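Local atomic coordinates of polyhedrin (PDB entry 5A8S), a protein that forms the crystalline matrix of cypovirus polyhedra, the microcrystalline occlusion bodies of an insect virus, and probably protects the virions embedded in them. Residues A[91-94]-A[95-99]. Sequence-based numbering, arbitrary orientation.
Sequences QGYR and QLIHP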
ATOM      1  N   GLN A  91      26.591   1.246  -4.836  1.00  9.56           N
ATOM      2  CA  GLN A  91      25.360   1.897  -4.393  1.00  7.71           C
ATOM      3  C   GLN A  91      24.964   3.005  -5.365  1.00  8.96           C
ATOM      4  O   GLN A  91      25.172   4.181  -5.095  1.00  9.99           O
ATOM      5  CB  GLN A  91      25.535   2.459  -2.987  1.00  8.79           C
ATOM      6  CG  GLN A  91      26.064   1.423  -1.992  1.00  9.99           C
ATOM      7  CD  GLN A  91      25.223   0.164  -1.964  1.00 12.15           C
ATOM      8  OE1 GLN A  91      23.999   0.206  -2.132  1.00 12.42           O
ATOM      9  NE2 GLN A  91      25.879  -0.976  -1.766  1.00 12.53           N
ATOM     10  N   GLY A  92      24.398   2.621  -6.502  1.00  8.31           N
ATOM     11  CA  GLY A  92      23.999   3.597  -7.505  1.00  7.30           C
ATOM     12  C   GLY A  92      22.741   4.341  -7.092  1.00  9.00           C
ATOM     13  O   GLY A  92      22.622   5.548  -7.270  1.00  5.86           O
ATOM     14  N   TYR A  93      21.777   3.616  -6.544  1.00  6.31           N
ATOM     15  CA  TYR A  93      20.555   4.249  -6.064  1.00 10.88           C
ATOM     16  C   TYR A  93      20.868   5.313  -5.009  1.00 10.34           C
ATOM     17  O   TYR A  93      20.365   6.434  -5.079  1.00  7.39           O
ATOM     18  CB  TYR A  93      19.616   3.194  -5.492  1.00 10.03           C
ATOM     19  CG  TYR A  93      18.503   3.746  -4.628  1.00 13.09           C
ATOM     20  CD1 TYR A  93      17.367   4.342  -5.191  1.00  8.24           C
ATOM     21  CD2 TYR A  93      18.574   3.644  -3.246  1.00 10.17           C
ATOM     22  CE1 TYR A  93      16.335   4.830  -4.373  1.00  8.67           C
ATOM     23  CE2 TYR A  93      17.573   4.118  -2.440  1.00  8.92           C
ATOM     24  CZ  TYR A  93      16.459   4.711  -2.996  1.00 13.09           C
ATOM     25  OH  TYR A  93      15.479   5.160  -2.143  1.00 13.35           O
ATOM     26  N   ARG A  94      21.718   4.968  -4.044  1.00  5.91           N
ATOM     27  CA  ARG A  94      22.089   5.915  -2.991  1.00 10.95           C
ATOM     28  C   ARG A  94      22.736   7.172  -3.585  1.00 10.05           C
ATOM     29  O   ARG A  94      22.503   8.284  -3.108  1.00  5.89           O
ATOM     30  CB  ARG A  94      23.028   5.253  -1.968  1.00  8.31           C
ATOM     31  CG  ARG A  94      23.229   6.070  -0.677  1.00  6.04           C
ATOM     32  CD  ARG A  94      24.129   5.329   0.334  1.00  6.83           C
ATOM     33  NE  ARG A  94      23.717   3.937   0.495  1.00 14.12           N
ATOM     34  CZ  ARG A  94      24.456   2.992   1.069  1.00 11.06           C
ATOM     35  NH1 ARG A  94      25.657   3.279   1.553  1.00  8.86           N
ATOM     36  NH2 ARG A  94      23.998   1.747   1.140  1.00  8.90           N
ATOM     37  N   GLN A  95      23.531   6.998  -4.635  1.00  8.99           N
ATOM     38  CA  GLN A  95      24.250   8.115  -5.241  1.00  7.34           C
ATOM     39  C   GLN A  95      23.283   9.109  -5.900  1.00  5.96           C
ATOM     40  O   GLN A  95      23.556  10.314  -5.956  1.00  9.57           O
ATOM     41  CB  GLN A  95      25.257   7.587  -6.267  1.00  7.96           C
ATOM     42  CG  GLN A  95      25.866   8.650  -7.173  1.00  7.43           C
ATOM     43  CD  GLN A  95      26.742   9.638  -6.417  1.00 12.82           C
ATOM     44  OE1 GLN A  95      26.936   9.519  -5.209  1.00  9.16           O
ATOM     45  NE2 GLN A  95      27.275  10.622  -7.134  1.00  9.38           N
ATOM     46  N   LEU A  96      22.153   8.597  -6.383  1.00  9.76           N
ATOM     47  CA  LEU A  96      21.138   9.428  -7.033  1.00  6.72           C
ATOM     48  C   LEU A  96      20.222  10.155  -6.035  1.00 11.30           C
ATOM     49  O   LEU A  96      19.885  11.325  -6.236  1.00 12.59           O
ATOM     50  CB  LEU A  96      20.294   8.570  -7.973  1.00  9.21           C
ATOM     51  CG  LEU A  96      20.970   8.241  -9.312  1.00  6.08           C
ATOM     52  CD1 LEU A  96      20.378   6.998  -9.928  1.00 12.07           C
ATOM     53  CD2 LEU A  96      20.847   9.447 -10.252  1.00  9.55           C
ATOM     54  N   ILE A  97      19.822   9.472  -4.965  1.00  8.11           N
ATOM     55  CA  ILE A  97      18.813  10.025  -4.060  1.00  8.18           C
ATOM     56  C   ILE A  97      19.467  10.826  -2.944  1.00 11.37           C
ATOM     57  O   ILE A  97      18.854  11.717  -2.375  1.00  9.75           O
ATOM     58  CB  ILE A  97      17.857   8.921  -3.501  1.00  6.17           C
ATOM     59  CG1 ILE A  97      16.679   9.552  -2.753  1.00  8.43           C
ATOM     60  CG2 ILE A  97      18.605   7.936  -2.606  1.00  8.50           C
ATOM     61  CD1 ILE A  97      15.451   8.643  -2.679  1.00  6.62           C
ATOM     62  N   HIS A  98      20.728  10.526  -2.655  1.00  9.33           N
ATOM     63  CA  HIS A  98      21.502  11.328  -1.713  1.00  4.79           C
ATOM     64  C   HIS A  98      22.788  11.713  -2.417  1.00  8.42           C
ATOM     65  O   HIS A  98      23.807  11.055  -2.236  1.00  6.78           O
ATOM     66  CB  HIS A  98      21.829  10.533  -0.449  1.00  9.90           C
ATOM     67  CG  HIS A  98      22.449  11.363   0.630  1.00  7.78           C
ATOM     68  ND1 HIS A  98      22.917  10.827   1.814  1.00  8.25           N
ATOM     69  CD2 HIS A  98      22.663  12.695   0.715  1.00  4.35           C
ATOM     70  CE1 HIS A  98      23.396  11.792   2.572  1.00 11.32           C
ATOM     71  NE2 HIS A  98      23.258  12.943   1.928  1.00  8.84           N
ATOM     72  N   PRO A  99      22.741  12.771  -3.241  1.00  9.42           N
ATOM     73  CA  PRO A  99      23.851  13.143  -4.126  1.00  8.40           C
ATOM     74  C   PRO A  99      25.242  13.029  -3.505  1.00 12.09           C
ATOM     75  O   PRO A  99      25.516  13.562  -2.423  1.00  9.64           O
ATOM     76  CB  PRO A  99      23.525  14.589  -4.472  1.00 14.32           C
ATOM     77  CG  PRO A  99      22.023  14.580  -4.537  1.00 10.86           C
ATOM     78  CD  PRO A  99      21.618  13.718  -3.372  1.00  6.56           C
TER
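Tyr93 O accepts two backbone bonds, a sound one from Ile97 N at 3.1 Å, with an N-H...O angle of 153°, and a weak i to i+3 branch from Leu96 N. The main bond of the bifurcated Leu96 N runs to Gly92 O at 3.2 Å. Gln95 N opens the series on Gln91 O at 3.3 Å, and His98 N closes it on Arg94 O at 2.9 Å. These four i to i+4 bonds are an alpha helix in miniature: residues 92-97 make little more than one and a half turns, with Gln91 as N-cap residue and His98 already outside helical backbone angles. One turn apart on the same flank, Tyr93 and Ile97 form a CH-pi contact, Ile97 CG2 lying over one ring face 4.1 Å from the centroid and displaced toward the rim. The CG1 branch, anti to the backbone N (chi1 -170°) and extended at chi2, carries Ile97 CD1 to within 3.5 Å of Tyr93 OH. That hydroxyl is hydrogen-bonded to Asn212 of the second subunit, where His98 NE2 likewise finds Asp224, so this short helix contributes to an interface between subunits. Beside the N-cap, Gln91 CG lies over the centre of the Arg94 guanidinium, 3.7 Å above its plane; Arg94 NH2 bonds to Thr85 O.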